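Long-range contact in XRE-family like protein (PDB 3F6W), which probably binds DNA as a transcriptional regulator of the xenobiotic response element family, through a helix-turn-helix domain: residues R11-R23 against T47-F59. Sequence-based numbering, arbitrary orientation.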
loop_
_atom_site.group_PDB
_atom_site.type_symbol
_atom_site.label_atom_id
_atom_site.label_comp_id
_atom_site.label_asym_id
_atom_site.label_seq_id
_atom_site.Cartn_x
_atom_site.Cartn_y
_atom_site.Cartn_z
ATOM N N ARG A 11 1.355 -2.958 -2.536
ATOM C CA ARG A 11 2.552 -3.776 -2.467
ATOM C C ARG A 11 2.813 -4.387 -3.831
ATOM O O ARG A 11 3.960 -4.500 -4.262
ATOM C CB ARG A 11 2.373 -4.867 -1.425
ATOM C CG ARG A 11 2.479 -4.327 -0.012
ATOM C CD ARG A 11 1.757 -5.258 0.957
ATOM N NE ARG A 11 2.430 -6.535 1.104
ATOM C CZ ARG A 11 1.795 -7.679 1.366
ATOM N NH1 ARG A 11 0.459 -7.705 1.487
ATOM N NH2 ARG A 11 2.485 -8.800 1.488
ATOM N N TYR A 12 1.736 -4.772 -4.505
ATOM C CA TYR A 12 1.860 -5.336 -5.846
ATOM C C TYR A 12 2.390 -4.268 -6.803
ATOM O O TYR A 12 3.279 -4.527 -7.611
ATOM C CB TYR A 12 0.514 -5.891 -6.322
ATOM C CG TYR A 12 0.640 -6.607 -7.653
ATOM C CD1 TYR A 12 1.019 -7.935 -7.710
ATOM C CD2 TYR A 12 0.411 -5.937 -8.845
ATOM C CE1 TYR A 12 1.167 -8.596 -8.927
ATOM C CE2 TYR A 12 0.551 -6.590 -10.077
ATOM C CZ TYR A 12 0.915 -7.921 -10.098
ATOM O OH TYR A 12 1.060 -8.562 -11.302
ATOM N N GLN A 13 1.882 -3.043 -6.687
ATOM C CA GLN A 13 2.349 -1.994 -7.584
ATOM C C GLN A 13 3.814 -1.659 -7.322
ATOM O O GLN A 13 4.571 -1.407 -8.268
ATOM C CB GLN A 13 1.460 -0.755 -7.497
ATOM C CG GLN A 13 0.069 -0.972 -8.087
ATOM C CD GLN A 13 0.065 -0.984 -9.607
ATOM O OE1 GLN A 13 -0.554 -1.844 -10.231
ATOM N NE2 GLN A 13 0.759 -0.024 -10.206
ATOM N N ALA A 14 4.216 -1.689 -6.053
ATOM C CA ALA A 14 5.606 -1.449 -5.677
ATOM C C ALA A 14 6.505 -2.535 -6.254
ATOM O O ALA A 14 7.589 -2.251 -6.770
ATOM C CB ALA A 14 5.754 -1.369 -4.131
ATOM N N LEU A 15 6.051 -3.785 -6.192
ATOM C CA LEU A 15 6.785 -4.862 -6.850
ATOM C C LEU A 15 6.949 -4.612 -8.354
ATOM O O LEU A 15 8.043 -4.798 -8.900
ATOM C CB LEU A 15 6.123 -6.220 -6.596
ATOM C CG LEU A 15 6.919 -7.419 -7.104
ATOM C CD1 LEU A 15 8.304 -7.418 -6.476
ATOM C CD2 LEU A 15 6.178 -8.707 -6.775
ATOM N N LEU A 16 5.885 -4.185 -9.033
ATOM C CA LEU A 16 6.030 -3.854 -10.458
ATOM C C LEU A 16 7.045 -2.717 -10.681
ATOM O O LEU A 16 7.828 -2.747 -11.638
ATOM C CB LEU A 16 4.691 -3.479 -11.092
ATOM C CG LEU A 16 3.620 -4.578 -11.205
ATOM C CD1 LEU A 16 2.417 -4.027 -11.966
ATOM C CD2 LEU A 16 4.183 -5.842 -11.874
ATOM N N ASP A 17 7.001 -1.712 -9.816
ATOM C CA ASP A 17 7.946 -0.586 -9.855
ATOM C C ASP A 17 9.376 -1.122 -9.775
ATOM O O ASP A 17 10.243 -0.766 -10.587
ATOM C CB ASP A 17 7.630 0.363 -8.679
ATOM C CG ASP A 17 8.321 1.728 -8.779
ATOM O OD1 ASP A 17 8.882 2.065 -9.852
ATOM O OD2 ASP A 17 8.275 2.483 -7.763
ATOM N N LEU A 18 9.625 -1.995 -8.802
ATOM C CA LEU A 18 10.950 -2.597 -8.649
ATOM C C LEU A 18 11.357 -3.423 -9.848
ATOM O O LEU A 18 12.532 -3.424 -10.232
ATOM C CB LEU A 18 11.035 -3.447 -7.377
ATOM C CG LEU A 18 10.914 -2.644 -6.073
ATOM C CD1 LEU A 18 10.667 -3.576 -4.889
ATOM C CD2 LEU A 18 12.154 -1.768 -5.849
ATOM N N LEU A 19 10.400 -4.132 -10.444
ATOM C CA LEU A 19 10.729 -4.993 -11.579
ATOM C C LEU A 19 11.077 -4.167 -12.801
ATOM O O LEU A 19 11.948 -4.548 -13.590
ATOM C CB LEU A 19 9.565 -5.915 -11.940
ATOM C CG LEU A 19 9.353 -7.143 -11.063
ATOM C CD1 LEU A 19 8.046 -7.820 -11.431
ATOM C CD2 LEU A 19 10.519 -8.107 -11.220
ATOM N N LEU A 20 10.376 -3.053 -12.971
ATOM C CA LEU A 20 10.662 -2.165 -14.090
ATOM C C LEU A 20 12.045 -1.549 -13.889
ATOM O O LEU A 20 12.853 -1.503 -14.815
ATOM C CB LEU A 20 9.591 -1.083 -14.219
ATOM C CG LEU A 20 9.792 -0.011 -15.288
ATOM C CD1 LEU A 20 9.906 -0.657 -16.670
ATOM C CD2 LEU A 20 8.630 0.971 -15.253
ATOM N N GLU A 21 12.321 -1.083 -12.673
ATOM C CA GLU A 21 13.662 -0.589 -12.362
ATOM C C GLU A 21 14.721 -1.631 -12.735
ATOM O O GLU A 21 15.759 -1.308 -13.328
ATOM C CB GLU A 21 13.762 -0.285 -10.876
ATOM C CG GLU A 21 15.076 0.322 -10.430
ATOM C CD GLU A 21 14.947 0.873 -9.019
ATOM O OE1 GLU A 21 14.942 0.061 -8.076
ATOM O OE2 GLU A 21 14.821 2.102 -8.858
ATOM N N ALA A 22 14.469 -2.885 -12.362
ATOM C CA ALA A 22 15.430 -3.961 -12.623
ATOM C C ALA A 22 15.608 -4.245 -14.113
ATOM O O ALA A 22 16.738 -4.411 -14.583
ATOM C CB ALA A 22 15.048 -5.236 -11.867
ATOM N N ARG A 23 14.513 -4.299 -14.865
ATOM C CA ARG A 23 14.658 -4.584 -16.299
ATOM C C ARG A 23 15.392 -3.446 -17.000
ATOM O O ARG A 23 16.298 -3.671 -17.812
ATOM C CB ARG A 23 13.313 -4.832 -16.991
ATOM C CG ARG A 23 13.485 -5.087 -18.501
ATOM C CD ARG A 23 12.167 -5.348 -19.230
ATOM N NE ARG A 23 11.264 -4.197 -19.223
ATOM C CZ ARG A 23 11.449 -3.079 -19.916
ATOM N NH1 ARG A 23 12.527 -2.931 -20.675
ATOM N NH2 ARG A 23 10.556 -2.103 -19.842
ATOM N N THR A 47 2.189 -7.388 -18.111
ATOM C CA THR A 47 2.673 -7.555 -16.750
ATOM C C THR A 47 3.097 -6.187 -16.209
ATOM O O THR A 47 2.672 -5.763 -15.121
ATOM C CB THR A 47 3.860 -8.525 -16.689
ATOM O OG1 THR A 47 3.403 -9.859 -16.935
ATOM C CG2 THR A 47 4.501 -8.483 -15.313
ATOM N N GLU A 48 3.907 -5.470 -16.977
ATOM C CA GLU A 48 4.398 -4.163 -16.501
ATOM C C GLU A 48 3.301 -3.107 -16.379
ATOM O O GLU A 48 3.350 -2.251 -15.496
ATOM C CB GLU A 48 5.570 -3.655 -17.351
ATOM C CG GLU A 48 6.739 -4.637 -17.379
ATOM C CD GLU A 48 7.988 -4.099 -18.065
ATOM O OE1 GLU A 48 7.905 -3.087 -18.776
ATOM O OE2 GLU A 48 9.062 -4.694 -17.882
ATOM N N ASN A 49 2.308 -3.174 -17.259
ATOM C CA ASN A 49 1.204 -2.227 -17.231
ATOM C C ASN A 49 0.098 -2.589 -16.247
ATOM O O ASN A 49 -0.901 -1.894 -16.180
ATOM C CB ASN A 49 0.592 -2.090 -18.626
ATOM C CG ASN A 49 1.594 -1.598 -19.650
ATOM O OD1 ASN A 49 2.664 -1.112 -19.297
ATOM N ND2 ASN A 49 1.252 -1.730 -20.927
ATOM N N ALA A 50 0.271 -3.682 -15.508
ATOM C CA ALA A 50 -0.754 -4.196 -14.596
ATOM C C ALA A 50 -2.065 -4.568 -15.275
ATOM O O ALA A 50 -3.143 -4.443 -14.676
ATOM C CB ALA A 50 -1.014 -3.206 -13.461
ATOM N N GLU A 51 -1.974 -5.031 -16.516
ATOM C CA GLU A 51 -3.144 -5.505 -17.252
ATOM C C GLU A 51 -3.267 -7.038 -17.223
ATOM O O GLU A 51 -4.171 -7.610 -17.825
ATOM C CB GLU A 51 -3.108 -5.001 -18.695
ATOM C CG GLU A 51 -3.067 -3.475 -18.805
ATOM C CD GLU A 51 -4.395 -2.813 -18.479
ATOM O OE1 GLU A 51 -5.392 -3.536 -18.263
ATOM N N ARG A 52 -2.341 -7.700 -16.543
ATOM C CA ARG A 52 -2.493 -9.129 -16.248
ATOM C C ARG A 52 -1.809 -9.378 -14.914
ATOM O O ARG A 52 -0.940 -8.609 -14.543
ATOM C CB ARG A 52 -1.882 -10.001 -17.354
ATOM C CG ARG A 52 -0.372 -10.044 -17.354
ATOM C CD ARG A 52 0.191 -11.074 -18.355
ATOM N NE ARG A 52 -0.219 -12.460 -18.117
ATOM C CZ ARG A 52 0.299 -13.260 -17.184
ATOM N NH1 ARG A 52 1.238 -12.815 -16.366
ATOM N NH2 ARG A 52 -0.133 -14.505 -17.055
ATOM N N ARG A 53 -2.182 -10.447 -14.215
ATOM C CA ARG A 53 -1.636 -10.713 -12.879
ATOM C C ARG A 53 -0.436 -11.655 -12.957
ATOM O O ARG A 53 -0.477 -12.674 -13.648
ATOM C CB ARG A 53 -2.689 -11.340 -11.954
ATOM C CG ARG A 53 -4.086 -10.739 -12.008
ATOM C CD ARG A 53 -4.126 -9.328 -11.455
ATOM N NE ARG A 53 -3.485 -9.197 -10.148
ATOM C CZ ARG A 53 -3.013 -8.040 -9.687
ATOM N NH1 ARG A 53 -3.112 -6.940 -10.428
ATOM N NH2 ARG A 53 -2.440 -7.973 -8.499
ATOM N N LEU A 54 0.649 -11.284 -12.283
ATOM C CA LEU A 54 1.824 -12.144 -12.190
ATOM C C LEU A 54 1.648 -13.089 -11.023
ATOM O O LEU A 54 1.331 -12.653 -9.917
ATOM C CB LEU A 54 3.083 -11.320 -11.930
ATOM C CG LEU A 54 3.975 -10.856 -13.075
ATOM C CD1 LEU A 54 5.195 -10.145 -12.497
ATOM C CD2 LEU A 54 4.404 -12.018 -13.959
ATOM N N ASP A 55 1.853 -14.375 -11.266
ATOM C CA ASP A 55 1.912 -15.343 -10.176
ATOM C C ASP A 55 3.372 -15.560 -9.761
ATOM O O ASP A 55 4.303 -15.074 -10.420
ATOM C CB ASP A 55 1.167 -16.655 -10.501
ATOM C CG ASP A 55 1.843 -17.482 -11.590
ATOM O OD1 ASP A 55 3.043 -17.777 -11.463
ATOM O OD2 ASP A 55 1.159 -17.869 -12.556
ATOM N N VAL A 56 3.582 -16.246 -8.648
ATOM C CA VAL A 56 4.944 -16.331 -8.118
ATOM C C VAL A 56 5.842 -17.143 -9.057
ATOM O O VAL A 56 7.050 -16.891 -9.159
ATOM C CB VAL A 56 4.979 -16.880 -6.674
ATOM C CG1 VAL A 56 4.586 -18.345 -6.648
ATOM C CG2 VAL A 56 6.359 -16.657 -6.061
ATOM N N ILE A 57 5.252 -18.096 -9.777
ATOM C CA ILE A 57 6.030 -18.872 -10.739
ATOM C C ILE A 57 6.522 -17.989 -11.887
ATOM O O ILE A 57 7.709 -17.982 -12.209
ATOM C CB ILE A 57 5.238 -20.067 -11.311
ATOM C CG1 ILE A 57 4.758 -20.976 -10.173
ATOM C CG2 ILE A 57 6.090 -20.834 -12.329
ATOM C CD1 ILE A 57 5.850 -21.445 -9.279
ATOM N N GLU A 58 5.608 -17.247 -12.503
ATOM C CA GLU A 58 5.983 -16.317 -13.566
ATOM C C GLU A 58 6.992 -15.301 -13.060
ATOM O O GLU A 58 7.953 -14.962 -13.767
ATOM C CB GLU A 58 4.744 -15.608 -14.120
ATOM C CG GLU A 58 3.701 -16.590 -14.638
ATOM C CD GLU A 58 2.349 -15.966 -14.887
ATOM O OE1 GLU A 58 2.008 -14.947 -14.229
ATOM O OE2 GLU A 58 1.629 -16.504 -15.762
ATOM N N PHE A 59 6.776 -14.836 -11.830
ATOM C CA PHE A 59 7.668 -13.865 -11.195
ATOM C C PHE A 59 9.097 -14.391 -11.104
ATOM O O PHE A 59 10.054 -13.689 -11.464
ATOM C CB PHE A 59 7.144 -13.488 -9.798
ATOM C CG PHE A 59 8.113 -12.664 -8.984
ATOM C CD1 PHE A 59 8.240 -11.306 -9.211
ATOM C CD2 PHE A 59 8.905 -13.259 -8.002
ATOM C CE1 PHE A 59 9.133 -10.549 -8.454
ATOM C CE2 PHE A 59 9.805 -12.511 -7.251
ATOM C CZ PHE A 59 9.918 -11.156 -7.478
HETATM O O HOH W 1 0.880 -7.120 -13.493
HETATM O O HOH W 2 -2.494 -3.765 -9.917
#
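Tyr12, Leu16 and Arg23 of helix 3-26 pack against the end of helix 41-48, the loop after it and the start of helix 56-66 in this XRE-type helix-turn-helix domain, a worked example of a long helix meeting a helix end and the turn after it with polar bonds at either end of the contact and leucines between. At one end the Tyr12 ring, swung out with CG anti to its main-chain nitrogen (chi1 -174°), meets Arg53 over one face. Arg53 folds back through its middle torsions and sets NH2 above the ring centre in a cation-pi contact, with CZ 4.0 Å from the centroid; the two planes are 35° apart. Tyr12 OH accepts a hydrogen bond from Leu54 N (2.9 Å) and donates to a water, which in turn donates hydrogen bonds to Thr47 O and Arg52 O. One phenol thus reaches three main-chain groups, one amide directly and two carbonyls through water.

In the middle, Leu16 CD1 lies 3.8 Å from Ala50 CB, just where a Schellman motif ends helix 41-48. Leu19 and Leu54 meet tip to tip through their CD1 methyls, while Leu15 and Leu19 reach Phe59 CE1 obliquely; Leu73 of helix 70-78 also packs on Leu15 and Leu19. Beyond the loop, Asp55 and Glu58 form a capping box that starts helix 56-66.

At the other end Arg23 and Glu48 form a two-bond salt bridge, NE to OE2 and NH2 to OE1, the guanidinium and carboxylate nearly coplanar. Arg23 NH1 and Glu48 OE1 have further partners in Ile28 O and Gln30 NE2. Both carboxylate oxygens use their syn lone pairs, and Arg23 NE lies 2.6 Å from Glu48 OE2 in a nearly straight bond (167°).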